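Local coordinates for HTH-type transcriptional activator AmpR (Citrobacter freundii, PDB 3KOS), which regulates transcription of the AmpC beta-lactamase gene as a LysR-family DNA-binding factor, this chain being its effector-binding domain, at residues Ala92-Thr97 with Leu102-Leu107; Ser109-Glu114 with Ile177-Tyr182. All blocks are in the same frame, centred on the assembly; numbering follows the deposited sequence.

Contact 1 of 2, residues Ala92-Thr97 with Leu102-Leu107; sequences ASQIQT and LKFPLL
The backbone carbonyl O of Q94 receives the ammonium group of K103, NZ to O 2.8 Å, a bond that illustrates how a long side chain can tie a turn to the chain that follows it. The donor lies in the carbonyl plane on a lone pair, at a C=O...N angle of 142°. K103 spans the gap because its chain is fully extended beyond CG, with chi2 to chi4 all near 180°. Next to this bond the F104 ring enters edge-first. F104 CZ comes 3.5 Å from Q94 OE1, and the amide and ring planes stand 86° apart, while Q94 CB also lies at the ring edge. F104 CE2 packs against I95 CG1 at 3.9 Å, an apolar touch at the rim of the ring. The amide of Q94 is steadied from elsewhere, NE2 donating to the carbonyl of T90. A type I turn from A92 to I95, closed by I95 N to A92 O at 3.0 Å, carries Q94 and I95. The contact thus joins the loop after helix 89-92, where I95 touches F173, to the approach to strand 106-109. That strand lies parallel to strand 133-136, with L107 against helix 139-147 and L106 against W115 of helix 114-121.

Contact 2 of 2, residues Ser109-Glu114 with Ile177-Tyr182; sequences SYRRDE and IDLGSY
R111 lays one face of its guanidinium over L179, whose CD2 sits 4.0 Å above the plane, toward its rim. A salt bridge within the loop fixes how the group is turned: R111 NE gives a nearly straight bond to D113 OD1 (2.7 Å, 165°), on the syn lone pair and close to the guanidinium plane. The R111 chain leaves with CG opposite the backbone N (chi1 168°), then bends at chi2, 141°. R111 NH1 donates to a water at 3.0 Å, which donates to L179 O at 2.9 Å. The other branch of L179, CD1, rests 3.7 Å from E114 CG, and I177 CD1 approaches E114 O. The E114 carboxylate turns back toward S109, whose N reaches OE1 at 3.0 Å and whose OG donates to OE2 at 2.6 Å from above the carboxylate plane. S109 OG also accepts from R111 N, an ST turn. A bound MES, probably from the crystallisation liquor, lies about 4 Å from the E114 side chain and is hydrogen-bonded by Y182 OH; it may mark a pocket of this effector-binding domain. The contact sits at the start of helix 114-121, D113 at the N-cap position, with L117 touching R111 and L179; E114 also touches strands 73-86 (M83) and 153-156 (I154).

In the fold
Contacts 1 and 2 follow one another along the chain, their centres 20 Å apart, and strand 106-109 runs between them. Contact 1 is local, with four residues between its segments, near the periphery about 22 Å from the chain centre. Contact 2, with 62 residues between its segments, lies about 10 Å from that centre and brings the loop before helix 114-121 to the chain entering strand 181-187 of the six-stranded mixed sheet. Both are partly buried, with two of four touching residues buried in contact 2 against one in contact 1. The first pairs a direct lysine-to-carbonyl bond with an aromatic edge; the second uses leucine packing and a water bridge, its charged groups finding hydrogen-bond partners largely within their own segment, R111 in a salt bridge with D113.

Contact 1 of 2, residues Ala92-Thr97 with Leu102-Leu107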
ATOM      1  N   ALA A  92     -13.654  18.308   1.882  1.00 16.32           N
ATOM      2  CA  ALA A  92     -14.993  18.133   2.423  1.00 18.34           C
ATOM      3  C   ALA A  92     -15.692  19.481   2.587  1.00 23.06           C
ATOM      4  O   ALA A  92     -16.915  19.569   2.488  1.00 22.41           O
ATOM      5  CB  ALA A  92     -14.943  17.398   3.739  1.00 18.19           C
ATOM      6  N   SER A  93     -14.912  20.532   2.824  1.00 23.42           N
ATOM      7  CA  SER A  93     -15.485  21.854   3.049  1.00 23.15           C
ATOM      8  C   SER A  93     -16.185  22.372   1.795  1.00 24.70           C
ATOM      9  O   SER A  93     -16.967  23.317   1.859  1.00 25.82           O
ATOM     10  CB  SER A  93     -14.408  22.840   3.504  1.00 20.97           C
ATOM     11  OG  SER A  93     -13.558  23.198   2.428  1.00 24.81           O
ATOM     12  N   GLN A  94     -15.898  21.746   0.656  1.00 21.18           N
ATOM     13  CA  GLN A  94     -16.459  22.167  -0.621  1.00 20.13           C
ATOM     14  C   GLN A  94     -17.486  21.161  -1.132  1.00 19.60           C
ATOM     15  O   GLN A  94     -17.927  21.232  -2.276  1.00 20.43           O
ATOM     16  CB  GLN A  94     -15.346  22.338  -1.648  1.00 23.68           C
ATOM     17  CG  GLN A  94     -14.314  23.388  -1.259  1.00 25.53           C
ATOM     18  CD  GLN A  94     -12.996  23.207  -1.987  1.00 30.11           C
ATOM     19  OE1 GLN A  94     -12.881  23.506  -3.178  1.00 31.69           O
ATOM     20  NE2 GLN A  94     -11.987  22.719  -1.269  1.00 31.43           N
ATOM     21  N   ILE A  95     -17.848  20.214  -0.275  1.00 21.24           N
ATOM     22  CA  ILE A  95     -18.773  19.151  -0.647  1.00 20.31           C
ATOM     23  C   ILE A  95     -19.990  19.172   0.268  1.00 23.80           C
ATOM     24  O   ILE A  95     -19.899  18.862   1.457  1.00 24.14           O
ATOM     25  CB  ILE A  95     -18.077  17.772  -0.607  1.00 20.60           C
ATOM     26  CG1 ILE A  95     -16.991  17.717  -1.683  1.00 18.76           C
ATOM     27  CG2 ILE A  95     -19.084  16.643  -0.781  1.00 18.68           C
ATOM     28  CD1 ILE A  95     -16.059  16.516  -1.574  1.00 19.81           C
ATOM     29  N   GLN A  96     -21.129  19.560  -0.296  1.00 25.22           N
ATOM     30  CA  GLN A  96     -22.378  19.610   0.455  1.00 24.39           C
ATOM     31  C   GLN A  96     -23.357  18.556  -0.048  1.00 20.72           C
ATOM     32  O   GLN A  96     -24.152  18.013   0.724  1.00 24.61           O
ATOM     33  CB  GLN A  96     -22.998  21.012   0.376  1.00 26.80           C
ATOM     34  CG  GLN A  96     -22.282  22.055   1.234  1.00 33.39           C
ATOM     35  CD  GLN A  96     -21.052  22.657   0.559  1.00 37.92           C
ATOM     36  OE1 GLN A  96     -21.077  22.993  -0.629  1.00 40.22           O
ATOM     37  NE2 GLN A  96     -19.974  22.816   1.326  1.00 37.54           N
ATOM     38  N   THR A  97     -23.284  18.256  -1.340  1.00 19.94           N
ATOM     39  CA  THR A  97     -24.120  17.229  -1.946  1.00 19.65           C
ATOM     40  C   THR A  97     -23.255  16.278  -2.774  1.00 19.75           C
ATOM     41  O   THR A  97     -22.134  16.611  -3.132  1.00 20.83           O
ATOM     42  CB  THR A  97     -25.200  17.848  -2.865  1.00 24.40           C
ATOM     43  OG1 THR A  97     -24.578  18.400  -4.030  1.00 26.35           O
ATOM     44  CG2 THR A  97     -25.954  18.947  -2.141  1.00 28.26           C
ATOM     45  N   LEU A 102     -17.761  15.752  -7.734  1.00 16.68           N
ATOM     46  CA  LEU A 102     -17.231  15.868  -9.091  1.00 17.22           C
ATOM     47  C   LEU A 102     -16.476  17.173  -9.358  1.00 17.32           C
ATOM     48  O   LEU A 102     -15.958  17.392 -10.457  1.00 19.12           O
ATOM     49  CB  LEU A 102     -18.344  15.642 -10.120  1.00 18.86           C
ATOM     50  CG  LEU A 102     -19.004  14.273  -9.977  1.00 20.58           C
ATOM     51  CD1 LEU A 102     -20.163  14.099 -10.940  1.00 24.83           C
ATOM     52  CD2 LEU A 102     -17.962  13.176 -10.183  1.00 20.52           C
ATOM     53  N   LYS A 103     -16.397  18.034  -8.352  1.00 17.54           N
ATOM     54  CA  LYS A 103     -15.496  19.174  -8.431  1.00 17.59           C
ATOM     55  C   LYS A 103     -14.060  18.674  -8.452  1.00 21.03           C
ATOM     56  O   LYS A 103     -13.162  19.363  -8.930  1.00 18.98           O
ATOM     57  CB  LYS A 103     -15.670  20.079  -7.216  1.00 18.06           C
ATOM     58  CG  LYS A 103     -16.969  20.848  -7.161  1.00 21.04           C
ATOM     59  CD  LYS A 103     -17.051  21.544  -5.814  1.00 19.68           C
ATOM     60  CE  LYS A 103     -18.324  22.337  -5.655  1.00 27.04           C
ATOM     61  NZ  LYS A 103     -18.321  23.017  -4.331  1.00 24.46           N
ATOM     62  N   PHE A 104     -13.850  17.467  -7.928  1.00 17.28           N
ATOM     63  CA  PHE A 104     -12.499  16.945  -7.718  1.00 15.00           C
ATOM     64  C   PHE A 104     -12.223  15.675  -8.517  1.00 15.08           C
ATOM     65  O   PHE A 104     -13.151  15.025  -8.998  1.00 14.40           O
ATOM     66  CB  PHE A 104     -12.274  16.704  -6.227  1.00 15.03           C
ATOM     67  CG  PHE A 104     -12.607  17.895  -5.381  1.00 15.88           C
ATOM     68  CD1 PHE A 104     -11.741  18.968  -5.312  1.00 18.13           C
ATOM     69  CD2 PHE A 104     -13.798  17.956  -4.687  1.00 19.44           C
ATOM     70  CE1 PHE A 104     -12.050  20.078  -4.550  1.00 19.62           C
ATOM     71  CE2 PHE A 104     -14.111  19.063  -3.919  1.00 21.00           C
ATOM     72  CZ  PHE A 104     -13.236  20.124  -3.856  1.00 20.65           C
ATOM     73  N   PRO A 105     -10.938  15.328  -8.684  1.00 15.27           N
ATOM     74  CA  PRO A 105     -10.618  14.058  -9.342  1.00 13.59           C
ATOM     75  C   PRO A 105     -11.102  12.910  -8.470  1.00 13.21           C
ATOM     76  O   PRO A 105     -11.282  13.097  -7.273  1.00 12.10           O
ATOM     77  CB  PRO A 105      -9.085  14.064  -9.394  1.00 15.59           C
ATOM     78  CG  PRO A 105      -8.706  15.507  -9.300  1.00 18.92           C
ATOM     79  CD  PRO A 105      -9.730  16.124  -8.397  1.00 15.67           C
ATOM     80  N   LEU A 106     -11.314  11.746  -9.068  1.00 12.61           N
ATOM     81  CA  LEU A 106     -11.798  10.598  -8.325  1.00 12.81           C
ATOM     82  C   LEU A 106     -10.679   9.587  -8.138  1.00 12.58           C
ATOM     83  O   LEU A 106      -9.851   9.395  -9.020  1.00 12.92           O
ATOM     84  CB  LEU A 106     -12.987   9.960  -9.042  1.00 13.79           C
ATOM     85  CG  LEU A 106     -14.216  10.867  -9.233  1.00 14.25           C
ATOM     86  CD1 LEU A 106     -15.274  10.170 -10.073  1.00 15.63           C
ATOM     87  CD2 LEU A 106     -14.792  11.284  -7.882  1.00 11.38           C
ATOM     88  N   LEU A 107     -10.658   8.948  -6.976  1.00 10.62           N
ATOM     89  CA  LEU A 107      -9.703   7.889  -6.695  1.00 10.54           C
ATOM     90  C   LEU A 107     -10.505   6.611  -6.539  1.00  8.48           C
ATOM     91  O   LEU A 107     -11.519   6.598  -5.835  1.00  9.40           O
ATOM     92  CB  LEU A 107      -8.949   8.169  -5.383  1.00  8.85           C
ATOM     93  CG  LEU A 107      -8.431   9.605  -5.202  1.00 12.42           C
ATOM     94  CD1 LEU A 107      -7.697   9.770  -3.874  1.00 11.03           C
ATOM     95  CD2 LEU A 107      -7.538  10.040  -6.348  1.00 10.97           C
TER

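Contact 2 of 2, residues Ser109-Glu114 with Ile177-Tyr182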
ATOM      1  N   SER A 109     -10.276   1.894  -6.869  1.00 12.25           N
ATOM      2  CA  SER A 109      -9.478   0.683  -6.995  1.00 12.72           C
ATOM      3  C   SER A 109      -9.511   0.212  -8.443  1.00 15.39           C
ATOM      4  O   SER A 109     -10.073   0.883  -9.307  1.00 15.95           O
ATOM      5  CB  SER A 109     -10.050  -0.423  -6.112  1.00 17.74           C
ATOM      6  OG  SER A 109     -11.182  -0.997  -6.753  1.00 18.11           O
ATOM      7  N   TYR A 110      -8.921  -0.950  -8.700  1.00 16.76           N
ATOM      8  CA  TYR A 110      -8.942  -1.537 -10.037  1.00 23.99           C
ATOM      9  C   TYR A 110     -10.335  -1.960 -10.510  1.00 29.10           C
ATOM     10  O   TYR A 110     -10.491  -2.389 -11.651  1.00 28.81           O
ATOM     11  CB  TYR A 110      -8.012  -2.738 -10.111  1.00 26.20           C
ATOM     12  CG  TYR A 110      -6.555  -2.409 -10.334  1.00 25.02           C
ATOM     13  CD1 TYR A 110      -5.909  -1.445  -9.570  1.00 21.00           C
ATOM     14  CD2 TYR A 110      -5.814  -3.094 -11.291  1.00 31.43           C
ATOM     15  CE1 TYR A 110      -4.559  -1.157  -9.763  1.00 21.92           C
ATOM     16  CE2 TYR A 110      -4.471  -2.818 -11.492  1.00 32.14           C
ATOM     17  CZ  TYR A 110      -3.850  -1.850 -10.724  1.00 29.45           C
ATOM     18  OH  TYR A 110      -2.512  -1.582 -10.922  1.00 26.90           O
ATOM     19  N   ARG A 111     -11.338  -1.855  -9.637  1.00 26.05           N
ATOM     20  CA  ARG A 111     -12.726  -2.063 -10.054  1.00 25.90           C
ATOM     21  C   ARG A 111     -13.328  -0.818 -10.704  1.00 27.28           C
ATOM     22  O   ARG A 111     -13.577   0.202 -10.044  1.00 26.20           O
ATOM     23  CB  ARG A 111     -13.593  -2.508  -8.885  1.00 24.41           C
ATOM     24  CG  ARG A 111     -15.067  -2.438  -9.213  1.00 32.94           C
ATOM     25  CD  ARG A 111     -15.800  -3.614  -8.635  1.00 31.54           C
ATOM     26  NE  ARG A 111     -17.163  -3.693  -9.150  1.00 34.91           N
ATOM     27  CZ  ARG A 111     -18.038  -4.604  -8.751  1.00 35.32           C
ATOM     28  NH1 ARG A 111     -17.670  -5.491  -7.837  1.00 28.91           N
ATOM     29  NH2 ARG A 111     -19.266  -4.626  -9.255  1.00 33.74           N
ATOM     30  N   ARG A 112     -13.607  -0.931 -11.997  1.00 26.24           N
ATOM     31  CA  ARG A 112     -13.915   0.233 -12.829  1.00 29.70           C
ATOM     32  C   ARG A 112     -15.223   0.965 -12.517  1.00 29.62           C
ATOM     33  O   ARG A 112     -15.368   2.140 -12.852  1.00 32.19           O
ATOM     34  CB  ARG A 112     -13.883  -0.159 -14.311  1.00 31.52           C
ATOM     35  N   ASP A 113     -16.175   0.292 -11.886  1.00 26.42           N
ATOM     36  CA  ASP A 113     -17.493   0.896 -11.735  1.00 26.01           C
ATOM     37  C   ASP A 113     -17.863   1.300 -10.303  1.00 25.52           C
ATOM     38  O   ASP A 113     -19.033   1.555 -10.019  1.00 23.52           O
ATOM     39  CB  ASP A 113     -18.573  -0.019 -12.328  1.00 28.25           C
ATOM     40  CG  ASP A 113     -18.635  -1.377 -11.641  1.00 38.33           C
ATOM     41  OD1 ASP A 113     -17.845  -1.613 -10.702  1.00 38.98           O
ATOM     42  OD2 ASP A 113     -19.476  -2.212 -12.043  1.00 43.46           O
ATOM     43  N   GLU A 114     -16.885   1.359  -9.403  1.00 21.00           N
ATOM     44  CA  GLU A 114     -17.175   1.730  -8.013  1.00 18.03           C
ATOM     45  C   GLU A 114     -17.895   3.077  -7.905  1.00 15.87           C
ATOM     46  O   GLU A 114     -18.882   3.213  -7.173  1.00 15.22           O
ATOM     47  CB  GLU A 114     -15.888   1.772  -7.187  1.00 19.16           C
ATOM     48  CG  GLU A 114     -15.284   0.404  -6.924  1.00 20.70           C
ATOM     49  CD  GLU A 114     -13.911   0.493  -6.283  1.00 21.53           C
ATOM     50  OE1 GLU A 114     -13.243   1.537  -6.431  1.00 21.46           O
ATOM     51  OE2 GLU A 114     -13.499  -0.490  -5.639  1.00 20.40           O
ATOM     52  N   ILE A 177     -21.896   1.361   0.002  1.00 16.23           N
ATOM     53  CA  ILE A 177     -22.203   0.250  -0.900  1.00 16.78           C
ATOM     54  C   ILE A 177     -21.344  -0.973  -0.570  1.00 19.04           C
ATOM     55  O   ILE A 177     -20.268  -0.845   0.014  1.00 13.63           O
ATOM     56  CB  ILE A 177     -22.019   0.629  -2.385  1.00 17.37           C
ATOM     57  CG1 ILE A 177     -20.590   1.112  -2.656  1.00 15.91           C
ATOM     58  CG2 ILE A 177     -23.028   1.702  -2.799  1.00 20.63           C
ATOM     59  CD1 ILE A 177     -20.285   1.362  -4.132  1.00 17.51           C
ATOM     60  N   ASP A 178     -21.827  -2.153  -0.954  1.00 16.31           N
ATOM     61  CA  ASP A 178     -21.121  -3.409  -0.722  1.00 15.75           C
ATOM     62  C   ASP A 178     -20.693  -4.001  -2.055  1.00 17.25           C
ATOM     63  O   ASP A 178     -21.531  -4.444  -2.839  1.00 17.23           O
ATOM     64  CB  ASP A 178     -22.043  -4.383   0.022  1.00 18.05           C
ATOM     65  CG  ASP A 178     -21.401  -5.740   0.286  1.00 19.46           C
ATOM     66  OD1 ASP A 178     -20.303  -6.033  -0.232  1.00 17.95           O
ATOM     67  OD2 ASP A 178     -22.017  -6.535   1.028  1.00 29.23           O
ATOM     68  N   LEU A 179     -19.390  -3.980  -2.323  1.00 13.39           N
ATOM     69  CA  LEU A 179     -18.851  -4.590  -3.527  1.00 12.91           C
ATOM     70  C   LEU A 179     -17.902  -5.728  -3.157  1.00 14.40           C
ATOM     71  O   LEU A 179     -17.101  -6.177  -3.979  1.00 14.94           O
ATOM     72  CB  LEU A 179     -18.121  -3.550  -4.383  1.00 15.84           C
ATOM     73  CG  LEU A 179     -19.004  -2.390  -4.851  1.00 20.65           C
ATOM     74  CD1 LEU A 179     -18.217  -1.403  -5.715  1.00 18.30           C
ATOM     75  CD2 LEU A 179     -20.209  -2.929  -5.606  1.00 19.72           C
ATOM     76  N   GLY A 180     -18.005  -6.192  -1.915  1.00 12.80           N
ATOM     77  CA  GLY A 180     -17.146  -7.253  -1.421  1.00 13.95           C
ATOM     78  C   GLY A 180     -16.950  -7.166   0.081  1.00 13.98           C
ATOM     79  O   GLY A 180     -17.305  -6.161   0.703  1.00 11.90           O
ATOM     80  N   SER A 181     -16.397  -8.228   0.670  1.00 11.32           N
ATOM     81  CA  SER A 181     -16.133  -8.271   2.107  1.00 10.46           C
ATOM     82  C   SER A 181     -14.735  -8.819   2.341  1.00 11.48           C
ATOM     83  O   SER A 181     -14.023  -9.130   1.397  1.00 10.18           O
ATOM     84  CB  SER A 181     -17.142  -9.189   2.811  1.00 13.23           C
ATOM     85  OG  SER A 181     -18.463  -8.748   2.591  1.00 16.12           O
ATOM     86  N   TYR A 182     -14.341  -8.953   3.601  1.00 10.27           N
ATOM     87  CA  TYR A 182     -13.056  -9.582   3.892  1.00  8.79           C
ATOM     88  C   TYR A 182     -13.260 -11.039   4.269  1.00  9.57           C
ATOM     89  O   TYR A 182     -14.161 -11.370   5.049  1.00 10.39           O
ATOM     90  CB  TYR A 182     -12.278  -8.809   4.969  1.00  8.26           C
ATOM     91  CG  TYR A 182     -11.806  -7.460   4.447  1.00  7.29           C
ATOM     92  CD1 TYR A 182     -10.707  -7.367   3.591  1.00  7.92           C
ATOM     93  CD2 TYR A 182     -12.476  -6.295   4.785  1.00  9.37           C
ATOM     94  CE1 TYR A 182     -10.290  -6.144   3.085  1.00  9.12           C
ATOM     95  CE2 TYR A 182     -12.066  -5.057   4.282  1.00  8.61           C
ATOM     96  CZ  TYR A 182     -10.969  -4.989   3.440  1.00 10.75           C
ATOM     97  OH  TYR A 182     -10.560  -3.767   2.927  1.00 11.34           O
TER
HETATM   98  O   HOH W   1     -15.340  -5.121  -6.009  1.00 23.63           O